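Local coordinates for ribosome-inactivating protein (Lychnis chalcedonica, PDB 2G5X) that belongs to the plant ribosome-inactivating protein family, whose fold packs a mixed beta sheet against a largely helical body, at residues V48-P53 with I59-R64; S15-L20 with A169-F174; F73-S78 with K150-K155; D43-V48 with S96-S101. One frame throughout, in Å; residues are numbered along the deposited sequence.

Interaction 1 of 4, residues V48-P53 with I59-R64; sequences VNLVLP and ITLAFR
Val48 and Leu61, and two residues further on Leu50 and Ile59, form the two hydrogen-bonded pairs of an antiparallel beta hairpin, made by strands 45-51 and 58-64 of the central mixed sheet. Leu61 N reaches Val48 O at 2.7 Å, and Val48 N returns a bond to Leu61 O. In the second pair Leu50 N lies 2.9 Å from Ile59 O and Ile59 N 3.0 Å from Leu50 O. All four of these side chains fall on one face of the sheet. There Leu50 and Leu61 meet diagonally, methyl to methyl, with CD1 of Leu50 3.8 Å from CD1 of Leu61. Val48 places CG2 beside its own backbone N, and from there this methyl rests against CE1 of the Phe63 ring at 3.9 Å, approached obliquely. Helix 10-25 packs on this face through Phe16 and Leu20, which touch Val48, and Phe144 of helix 137-145 touches Ile59. Asn49 and Thr60, a non-hydrogen-bonded pair, project from the other face and are linked through their side chains; their backbone bonds go outward, toward strands 3-5 and 69-76. Arg1 NH1 donates to Asn49 OD1, helping to fix the amide. With chi1 at -57°, Thr60 OG1 stands beside its backbone N and faces that amide. The hydroxyl of Thr60 donates to the same Asn49 OD1 over 2.8 Å, arriving from above the carbonyl plane, 42° out of it.

Interaction 2 of 4, residues S15-L20 with A169-F174; sequences SFLDSL and AEAARF
The backbone bond from Leu20 N to Phe16 O, 2.9 Å long, belongs to the helix that brings Leu17 and Leu20 onto one flank, where both meet Ala172 of a second helix. The motif is a helix-helix crossing: helices 10-25 and 154-173, far apart in sequence, pass with short-segment axes 9.6 Å apart and N-to-C directions at 80°, close to perpendicular. Small residues on one side and branched ones on the other make the contact. Leu17 carries most of it through its two methyls; with CG anti to the carbonyl carbon (chi1 -69°) the fork is carried toward the second helix. CD1 of Leu17 sits 3.9 Å from Ala171 CB, while CD2 of Leu17 settles beside Ala172 N at 4.2 Å, and so the leucine fork straddles two successive alanines. One turn on, Leu20 CD2 adds a looser touch on Ala172 CB, at 4.2 Å. The side chains that meet between these segments are all apolar, and a polar link comes from the next residue of the first helix: Arg21 donates through NH2 to Ala171 O and through NE to Ala172 O, gripping carbonyls at the C-terminal end of helix 154-173. On the same helix, turned from the leucines, Glu170 and Arg173 form a salt bridge one turn apart. Tyr119 OH is hydrogen-bonded to Glu170 OE2, and Trp203 makes a cation-pi contact with Arg173. Arg173 NH1 stands 2.9 Å from Glu170 OE1, above the carboxylate plane, although that oxygen lies close to the plane of the guanidinium group.

Interaction 3 of 4, residues F73-S78 with K150-K155; sequences FQDRDS and KVFTGK
Phe73 and Phe152 advance on each other from opposite directions and meet as an offset edge-to-face pair. The edge of Phe73 is directed at the face of Phe152, with the ring planes at 70° and the centroids 5.6 Å apart. Contact is made at the far ends of the rings, where CZ of Phe73 lies 3.9 Å from CZ of Phe152. Phe73 takes the crowded position for its first torsion (chi1 67°), with CG between the backbone N and the carbonyl carbon, which brings the far end of the ring to Phe152. Asp75, two residues further along strand 69-76, points to the same side and confronts Phe152 differently: its carboxylate lies at the rim of that ring, the two planes 34° apart. Both oxygens are near CZ of Phe152, Asp75 OD2 at 3.6 Å and Asp75 OD1 at 3.8 Å. The strand thus holds one residue of the loop leading into helix 154-173 by face and by edge. Outside partners settle the acid: Arg84 NE makes a salt bridge with OD1 and Gly149 N donates to OD2, while Arg84 NH2 binds Lys150 O and so ties the same loop. Because the rim of a phenyl ring carries the positive part of its quadrupole, a carboxylate there is probably mildly attractive, and the Phe73 edge suits the electron-rich face; the loop is therefore probably held by complementary electrostatics as well as by apolar packing.

Interaction 4 of 4, residues D43-V48 with S96-S101; sequences DKFVLV and SGKYKS
Lys98 runs its side chain out toward Phe45 and Asp43, so that its ammonium lies at the edge of the Phe45 ring while it reaches a backbone carbonyl. This surface contact joins the start of strand 45-51, in the central mixed sheet, to the short helix 99-102, for which Lys98 is the N-cap residue. The bond itself is weak: Lys98 NZ stands 3.3 Å from Asp43 O. A bend at chi3 (-70°) in the otherwise extended outer part of the lysine turns the amine to this position. Lys98 NZ is 4.2 Å from CE1 of Phe45 and near the ring plane, a geometry unlike a cation-pi contact, which needs the face. Phe45 also packs on Arg64 of the neighbouring strand 58-64. The Asp43 carboxylate is 5.1 Å from the Lys98 amine, measured OD2 to NZ, and may add a modest long-range attraction. Its close partner is instead the adjacent Lys44, in a salt bridge between sequence neighbours that presumably offsets part of that pull. Lys44 NZ reaches Asp43 OD2 over 2.8 Å from above the carboxylate plane, 49° out of it.

In the fold
The central sheet is the common reference for all four contacts. Interaction 1 is the hairpin of strands 45-51 and 58-64, and interaction 2 packs directly on one face of it: Phe16 CZ lies 3.5 Å from Val48 CG1, and Ala169 CB is 3.9 Å from Phe63 CE2. Interaction 3 starts from the next strand, 69-76, where Gln74 N is 2.8 Å from Thr60 O. The segments of interactions 1 and 4 share Val48, and interaction 4 lies at the start of strand 45-51, at the surface. Interaction 2 lies near the C-terminal end of helix 154-173 and interaction 3 on the loop just before its start, with centres about 25 Å apart. Interactions 3 and 4 do not touch; their nearest atoms are about 7 Å apart.

Interaction 1 of 4, residues V48-P53 with I59-R64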
# COMPACT_ATOMS: atom_id res chain seq x y z
N VAL A 48 -8.03 -2.22 2.67
CA VAL A 48 -7.62 -3.21 1.68
C VAL A 48 -7.42 -4.56 2.35
O VAL A 48 -6.70 -4.67 3.33
CB VAL A 48 -6.29 -2.78 1.01
CG1 VAL A 48 -5.68 -3.94 0.24
CG2 VAL A 48 -6.55 -1.60 0.09
N ASN A 49 -8.05 -5.60 1.80
CA ASN A 49 -7.89 -6.94 2.35
C ASN A 49 -6.85 -7.75 1.57
O ASN A 49 -6.91 -7.81 0.35
CB ASN A 49 -9.21 -7.71 2.30
CG ASN A 49 -10.11 -7.44 3.49
OD1 ASN A 49 -9.84 -6.56 4.30
ND2 ASN A 49 -11.19 -8.21 3.59
N LEU A 50 -5.90 -8.34 2.28
CA LEU A 50 -4.90 -9.20 1.66
C LEU A 50 -5.23 -10.58 2.25
O LEU A 50 -5.32 -10.73 3.47
CB LEU A 50 -3.47 -8.79 2.06
CG LEU A 50 -2.94 -7.45 1.50
CD1 LEU A 50 -1.47 -7.28 1.92
CD2 LEU A 50 -3.05 -7.43 -0.02
N VAL A 51 -5.42 -11.58 1.39
CA VAL A 51 -5.78 -12.92 1.85
C VAL A 51 -4.80 -13.98 1.34
O VAL A 51 -4.41 -13.95 0.18
CB VAL A 51 -7.19 -13.31 1.35
CG1 VAL A 51 -7.60 -14.66 1.92
CG2 VAL A 51 -8.20 -12.24 1.74
N LEU A 52 -4.40 -14.91 2.21
CA LEU A 52 -3.50 -15.97 1.80
C LEU A 52 -4.33 -17.11 1.23
O LEU A 52 -5.31 -17.54 1.84
CB LEU A 52 -2.68 -16.50 2.98
CG LEU A 52 -1.65 -15.56 3.60
CD1 LEU A 52 -0.91 -16.31 4.70
CD2 LEU A 52 -0.68 -15.07 2.54
N PRO A 53 -3.96 -17.62 0.06
CA PRO A 53 -4.71 -18.72 -0.55
C PRO A 53 -4.65 -20.03 0.23
O PRO A 53 -5.58 -20.83 0.18
CB PRO A 53 -4.09 -18.84 -1.94
CG PRO A 53 -2.66 -18.43 -1.70
CD PRO A 53 -2.81 -17.24 -0.79
N ILE A 59 -5.45 -10.13 6.45
CA ILE A 59 -4.91 -8.94 7.09
C ILE A 59 -5.51 -7.76 6.33
O ILE A 59 -5.47 -7.73 5.10
CB ILE A 59 -3.37 -8.86 7.01
CG1 ILE A 59 -2.75 -9.89 7.97
CG2 ILE A 59 -2.90 -7.45 7.38
CD1 ILE A 59 -1.23 -9.89 7.98
N THR A 60 -6.08 -6.80 7.06
CA THR A 60 -6.69 -5.63 6.43
C THR A 60 -5.81 -4.39 6.60
O THR A 60 -5.53 -3.98 7.72
CB THR A 60 -8.09 -5.35 7.04
OG1 THR A 60 -8.92 -6.51 6.90
CG2 THR A 60 -8.76 -4.17 6.34
N LEU A 61 -5.37 -3.82 5.49
CA LEU A 61 -4.52 -2.63 5.50
C LEU A 61 -5.38 -1.37 5.48
O LEU A 61 -6.44 -1.35 4.87
CB LEU A 61 -3.62 -2.61 4.26
CG LEU A 61 -2.72 -3.82 3.98
CD1 LEU A 61 -2.00 -3.61 2.64
CD2 LEU A 61 -1.71 -3.98 5.10
N ALA A 62 -4.89 -0.31 6.13
CA ALA A 62 -5.61 0.96 6.16
C ALA A 62 -4.75 2.07 5.57
O ALA A 62 -3.66 2.34 6.07
CB ALA A 62 -6.01 1.31 7.59
N PHE A 63 -5.23 2.71 4.50
CA PHE A 63 -4.50 3.79 3.85
C PHE A 63 -5.22 5.13 3.99
O PHE A 63 -6.43 5.21 3.78
CB PHE A 63 -4.34 3.53 2.34
CG PHE A 63 -3.50 2.34 2.00
CD1 PHE A 63 -4.07 1.09 1.84
CD2 PHE A 63 -2.12 2.48 1.81
CE1 PHE A 63 -3.30 -0.02 1.49
CE2 PHE A 63 -1.34 1.38 1.46
CZ PHE A 63 -1.93 0.13 1.30
N ARG A 64 -4.47 6.18 4.33
CA ARG A 64 -5.04 7.52 4.42
C ARG A 64 -5.47 7.84 2.99
O ARG A 64 -4.67 7.72 2.06
CB ARG A 64 -4.00 8.52 4.93
CG ARG A 64 -4.44 9.99 4.89
CD ARG A 64 -3.55 10.87 5.78
NE ARG A 64 -3.79 10.62 7.19
CZ ARG A 64 -2.91 10.06 8.03
NH1 ARG A 64 -1.71 9.71 7.60
NH2 ARG A 64 -3.25 9.85 9.29

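Interaction 2 of 4, residues S15-L20 with A169-F174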
# COMPACT_ATOMS: atom_id res chain seq x y z
N SER A 15 -7.09 -6.10 -11.46
CA SER A 15 -8.46 -5.69 -11.16
C SER A 15 -8.51 -5.11 -9.74
O SER A 15 -9.22 -4.14 -9.48
CB SER A 15 -9.42 -6.88 -11.28
OG SER A 15 -9.29 -7.51 -12.54
N PHE A 16 -7.74 -5.72 -8.84
CA PHE A 16 -7.66 -5.27 -7.46
C PHE A 16 -7.14 -3.82 -7.44
O PHE A 16 -7.71 -2.97 -6.76
CB PHE A 16 -6.71 -6.19 -6.69
CG PHE A 16 -6.12 -5.57 -5.45
CD1 PHE A 16 -6.92 -5.27 -4.35
CD2 PHE A 16 -4.76 -5.30 -5.38
CE1 PHE A 16 -6.37 -4.70 -3.20
CE2 PHE A 16 -4.20 -4.73 -4.24
CZ PHE A 16 -5.01 -4.43 -3.15
N LEU A 17 -6.08 -3.55 -8.19
CA LEU A 17 -5.52 -2.21 -8.24
C LEU A 17 -6.51 -1.18 -8.79
O LEU A 17 -6.58 -0.06 -8.29
CB LEU A 17 -4.24 -2.19 -9.07
CG LEU A 17 -3.04 -2.92 -8.46
CD1 LEU A 17 -1.85 -2.79 -9.40
CD2 LEU A 17 -2.71 -2.33 -7.09
N ASP A 18 -7.26 -1.55 -9.81
CA ASP A 18 -8.24 -0.62 -10.37
C ASP A 18 -9.31 -0.32 -9.33
O ASP A 18 -9.76 0.82 -9.20
CB ASP A 18 -8.89 -1.18 -11.65
CG ASP A 18 -8.03 -0.96 -12.89
OD1 ASP A 18 -7.13 -0.09 -12.85
OD2 ASP A 18 -8.27 -1.64 -13.91
N SER A 19 -9.71 -1.34 -8.58
CA SER A 19 -10.72 -1.15 -7.54
C SER A 19 -10.20 -0.19 -6.48
O SER A 19 -10.90 0.71 -6.03
CB SER A 19 -11.09 -2.48 -6.87
OG SER A 19 -11.84 -2.27 -5.69
N LEU A 20 -8.94 -0.38 -6.09
CA LEU A 20 -8.31 0.47 -5.09
C LEU A 20 -8.19 1.92 -5.59
O LEU A 20 -8.50 2.86 -4.86
CB LEU A 20 -6.93 -0.07 -4.73
CG LEU A 20 -6.11 0.75 -3.72
CD1 LEU A 20 -6.91 0.96 -2.45
CD2 LEU A 20 -4.80 0.02 -3.42
N ALA A 169 0.32 0.22 -2.81
CA ALA A 169 0.28 1.67 -2.98
C ALA A 169 1.05 2.23 -4.17
O ALA A 169 0.49 2.97 -4.99
CB ALA A 169 0.75 2.35 -1.69
N GLU A 170 2.33 1.90 -4.29
CA GLU A 170 3.13 2.42 -5.40
C GLU A 170 2.62 1.90 -6.74
O GLU A 170 2.61 2.63 -7.74
CB GLU A 170 4.60 2.06 -5.20
CG GLU A 170 5.19 2.58 -3.89
CD GLU A 170 5.39 4.10 -3.87
OE1 GLU A 170 4.74 4.82 -4.65
OE2 GLU A 170 6.20 4.56 -3.03
N ALA A 171 2.19 0.64 -6.77
CA ALA A 171 1.67 0.05 -8.00
C ALA A 171 0.36 0.74 -8.38
O ALA A 171 0.05 0.91 -9.56
CB ALA A 171 1.43 -1.45 -7.81
N ALA A 172 -0.43 1.13 -7.38
CA ALA A 172 -1.68 1.83 -7.66
C ALA A 172 -1.39 3.19 -8.29
O ALA A 172 -2.06 3.61 -9.24
CB ALA A 172 -2.48 2.01 -6.37
N ARG A 173 -0.38 3.87 -7.76
CA ARG A 173 0.01 5.19 -8.26
C ARG A 173 0.60 5.17 -9.67
O ARG A 173 0.26 6.01 -10.51
CB ARG A 173 1.04 5.82 -7.32
CG ARG A 173 0.52 6.18 -5.94
CD ARG A 173 1.69 6.43 -5.00
NE ARG A 173 1.28 6.92 -3.69
CZ ARG A 173 1.88 6.60 -2.55
NH1 ARG A 173 2.92 5.76 -2.57
NH2 ARG A 173 1.47 7.11 -1.40
N PHE A 174 1.49 4.21 -9.92
CA PHE A 174 2.20 4.09 -11.20
C PHE A 174 1.89 2.87 -12.04
O PHE A 174 2.21 1.74 -11.65
CB PHE A 174 3.71 4.11 -10.94
CG PHE A 174 4.21 5.38 -10.31
CD1 PHE A 174 4.63 6.44 -11.11
CD2 PHE A 174 4.26 5.52 -8.93
CE1 PHE A 174 5.10 7.62 -10.54
CE2 PHE A 174 4.73 6.69 -8.34
CZ PHE A 174 5.15 7.75 -9.15

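Interaction 3 of 4, residues F73-S78 with K150-K155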
# COMPACT_ATOMS: atom_id res chain seq x y z
N PHE A 73 -2.63 -1.83 10.26
CA PHE A 73 -3.35 -3.00 9.76
C PHE A 73 -4.10 -3.75 10.87
O PHE A 73 -3.84 -3.56 12.06
CB PHE A 73 -2.39 -3.97 9.06
CG PHE A 73 -1.39 -4.61 9.99
CD1 PHE A 73 -0.17 -4.00 10.25
CD2 PHE A 73 -1.69 -5.82 10.62
CE1 PHE A 73 0.75 -4.58 11.13
CE2 PHE A 73 -0.78 -6.41 11.50
CZ PHE A 73 0.44 -5.79 11.75
N GLN A 74 -5.03 -4.60 10.45
CA GLN A 74 -5.84 -5.40 11.38
C GLN A 74 -5.67 -6.90 11.14
O GLN A 74 -5.73 -7.36 10.00
CB GLN A 74 -7.32 -5.01 11.21
CG GLN A 74 -8.32 -6.00 11.79
CD GLN A 74 -9.74 -5.69 11.34
OE1 GLN A 74 -10.41 -4.83 11.90
NE2 GLN A 74 -10.20 -6.39 10.31
N ASP A 75 -5.44 -7.66 12.21
CA ASP A 75 -5.32 -9.12 12.11
C ASP A 75 -6.09 -9.73 13.29
O ASP A 75 -6.99 -9.07 13.82
CB ASP A 75 -3.84 -9.55 12.08
CG ASP A 75 -3.12 -9.36 13.40
OD1 ASP A 75 -3.45 -8.41 14.14
OD2 ASP A 75 -2.20 -10.15 13.70
N ARG A 76 -5.77 -10.96 13.69
CA ARG A 76 -6.49 -11.58 14.81
C ARG A 76 -5.60 -11.94 15.99
O ARG A 76 -4.51 -12.48 15.81
CB ARG A 76 -7.24 -12.83 14.35
CG ARG A 76 -8.53 -12.53 13.59
CD ARG A 76 -9.31 -13.80 13.26
NE ARG A 76 -10.52 -13.49 12.50
CZ ARG A 76 -11.68 -13.11 13.04
NH1 ARG A 76 -11.81 -12.99 14.35
NH2 ARG A 76 -12.71 -12.82 12.25
N ASP A 77 -6.08 -11.64 17.20
CA ASP A 77 -5.36 -11.93 18.44
C ASP A 77 -5.41 -13.45 18.69
O ASP A 77 -6.48 -14.05 18.64
CB ASP A 77 -6.03 -11.17 19.60
CG ASP A 77 -5.21 -11.19 20.87
OD1 ASP A 77 -5.16 -10.14 21.55
OD2 ASP A 77 -4.63 -12.24 21.21
N SER A 78 -4.26 -14.06 18.96
CA SER A 78 -4.19 -15.50 19.18
C SER A 78 -4.86 -16.01 20.46
O SER A 78 -5.33 -17.15 20.50
CB SER A 78 -2.73 -15.98 19.16
OG SER A 78 -2.00 -15.43 20.25
N LYS A 150 0.67 -13.31 15.41
CA LYS A 150 1.83 -13.59 16.25
C LYS A 150 2.31 -12.39 17.05
O LYS A 150 1.69 -11.33 17.05
CB LYS A 150 2.98 -14.09 15.37
CG LYS A 150 2.65 -15.36 14.59
CD LYS A 150 3.81 -15.77 13.70
CE LYS A 150 3.48 -17.07 12.98
NZ LYS A 150 4.61 -17.51 12.12
N VAL A 151 3.41 -12.59 17.78
CA VAL A 151 4.02 -11.52 18.55
C VAL A 151 4.74 -10.67 17.51
O VAL A 151 5.48 -11.19 16.68
CB VAL A 151 5.05 -12.07 19.56
CG1 VAL A 151 5.84 -10.92 20.17
CG2 VAL A 151 4.34 -12.86 20.65
N PHE A 152 4.50 -9.36 17.55
CA PHE A 152 5.10 -8.44 16.59
C PHE A 152 6.52 -7.98 16.94
O PHE A 152 6.79 -7.61 18.08
CB PHE A 152 4.23 -7.18 16.45
CG PHE A 152 2.84 -7.45 15.95
CD1 PHE A 152 1.78 -6.65 16.37
CD2 PHE A 152 2.59 -8.48 15.05
CE1 PHE A 152 0.49 -6.87 15.90
CE2 PHE A 152 1.30 -8.70 14.57
CZ PHE A 152 0.25 -7.90 15.00
N THR A 153 7.41 -8.01 15.95
CA THR A 153 8.77 -7.54 16.13
C THR A 153 8.93 -6.41 15.12
O THR A 153 8.25 -6.41 14.09
CB THR A 153 9.84 -8.62 15.83
OG1 THR A 153 9.78 -8.98 14.45
CG2 THR A 153 9.60 -9.86 16.69
N GLY A 154 9.80 -5.45 15.41
CA GLY A 154 10.00 -4.35 14.49
C GLY A 154 10.34 -4.81 13.08
O GLY A 154 9.80 -4.30 12.10
N LYS A 155 11.23 -5.80 12.98
CA LYS A 155 11.64 -6.31 11.67
C LYS A 155 10.53 -6.96 10.87
O LYS A 155 10.32 -6.63 9.70
CB LYS A 155 12.80 -7.30 11.83
CG LYS A 155 13.31 -7.82 10.49
CD LYS A 155 14.37 -8.89 10.65
CE LYS A 155 14.75 -9.47 9.30
NZ LYS A 155 15.77 -10.55 9.39

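Interaction 4 of 4, residues D43-V48 with S96-S101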
# COMPACT_ATOMS: atom_id res chain seq x y z
N ASP A 43 -8.50 12.62 6.86
CA ASP A 43 -9.10 11.97 8.02
C ASP A 43 -10.02 10.83 7.59
O ASP A 43 -10.86 10.35 8.37
CB ASP A 43 -9.89 12.99 8.84
CG ASP A 43 -11.08 13.54 8.08
OD1 ASP A 43 -10.97 13.73 6.85
OD2 ASP A 43 -12.13 13.79 8.72
N LYS A 44 -9.87 10.41 6.33
CA LYS A 44 -10.65 9.32 5.76
C LYS A 44 -9.67 8.24 5.35
O LYS A 44 -8.51 8.54 5.06
CB LYS A 44 -11.44 9.79 4.54
CG LYS A 44 -12.85 10.27 4.85
CD LYS A 44 -12.87 11.28 5.98
CE LYS A 44 -14.29 11.63 6.38
NZ LYS A 44 -14.32 12.50 7.59
N PHE A 45 -10.11 6.99 5.34
CA PHE A 45 -9.23 5.89 4.98
C PHE A 45 -9.84 4.87 4.03
O PHE A 45 -11.06 4.71 3.97
CB PHE A 45 -8.75 5.17 6.25
CG PHE A 45 -8.14 6.09 7.26
CD1 PHE A 45 -8.95 6.88 8.07
CD2 PHE A 45 -6.76 6.22 7.35
CE1 PHE A 45 -8.38 7.80 8.95
CE2 PHE A 45 -6.19 7.13 8.22
CZ PHE A 45 -7.00 7.93 9.03
N VAL A 46 -8.97 4.20 3.28
CA VAL A 46 -9.39 3.17 2.34
C VAL A 46 -8.84 1.86 2.88
O VAL A 46 -7.64 1.73 3.13
CB VAL A 46 -8.82 3.42 0.93
CG1 VAL A 46 -9.20 2.28 0.01
CG2 VAL A 46 -9.35 4.74 0.39
N LEU A 47 -9.72 0.89 3.10
CA LEU A 47 -9.31 -0.41 3.62
C LEU A 47 -9.04 -1.37 2.48
O LEU A 47 -9.72 -1.35 1.45
CB LEU A 47 -10.38 -0.99 4.55
CG LEU A 47 -10.74 -0.16 5.78
CD1 LEU A 47 -11.74 -0.94 6.63
CD2 LEU A 47 -9.49 0.15 6.60
N VAL A 48 -8.03 -2.22 2.67
CA VAL A 48 -7.62 -3.21 1.68
C VAL A 48 -7.42 -4.56 2.35
O VAL A 48 -6.70 -4.67 3.33
CB VAL A 48 -6.29 -2.78 1.01
CG1 VAL A 48 -5.68 -3.94 0.24
CG2 VAL A 48 -6.55 -1.60 0.09
N SER A 96 -5.76 5.98 17.35
CA SER A 96 -6.21 4.95 18.29
C SER A 96 -7.62 5.17 18.83
O SER A 96 -8.40 4.22 18.92
CB SER A 96 -5.23 4.84 19.47
OG SER A 96 -5.18 6.04 20.22
N GLY A 97 -7.94 6.41 19.17
CA GLY A 97 -9.26 6.71 19.70
C GLY A 97 -10.40 6.42 18.74
O GLY A 97 -11.51 6.08 19.16
N LYS A 98 -10.13 6.55 17.44
CA LYS A 98 -11.15 6.30 16.42
C LYS A 98 -10.89 5.01 15.65
O LYS A 98 -11.26 4.90 14.48
CB LYS A 98 -11.20 7.49 15.45
CG LYS A 98 -9.85 7.85 14.83
CD LYS A 98 -9.95 9.05 13.90
CE LYS A 98 -10.73 8.73 12.63
NZ LYS A 98 -10.76 9.88 11.68
N TYR A 99 -10.26 4.04 16.30
CA TYR A 99 -9.93 2.77 15.66
C TYR A 99 -11.14 2.09 15.02
O TYR A 99 -11.03 1.47 13.96
CB TYR A 99 -9.27 1.82 16.67
CG TYR A 99 -10.23 1.09 17.59
CD1 TYR A 99 -10.73 -0.17 17.25
CD2 TYR A 99 -10.65 1.67 18.78
CE1 TYR A 99 -11.63 -0.84 18.08
CE2 TYR A 99 -11.56 1.01 19.62
CZ TYR A 99 -12.04 -0.24 19.26
OH TYR A 99 -12.94 -0.88 20.08
N LYS A 100 -12.30 2.22 15.65
CA LYS A 100 -13.53 1.61 15.16
C LYS A 100 -14.09 2.32 13.93
O LYS A 100 -14.80 1.71 13.13
CB LYS A 100 -14.58 1.60 16.28
CG LYS A 100 -15.78 0.71 16.01
CD LYS A 100 -15.39 -0.75 15.90
CE LYS A 100 -16.61 -1.65 15.82
NZ LYS A 100 -16.24 -3.08 15.65
N SER A 101 -13.77 3.60 13.78
CA SER A 101 -14.23 4.38 12.64
C SER A 101 -13.35 4.11 11.42
O SER A 101 -13.76 4.35 10.28
CB SER A 101 -14.19 5.88 12.96
OG SER A 101 -12.89 6.41 12.75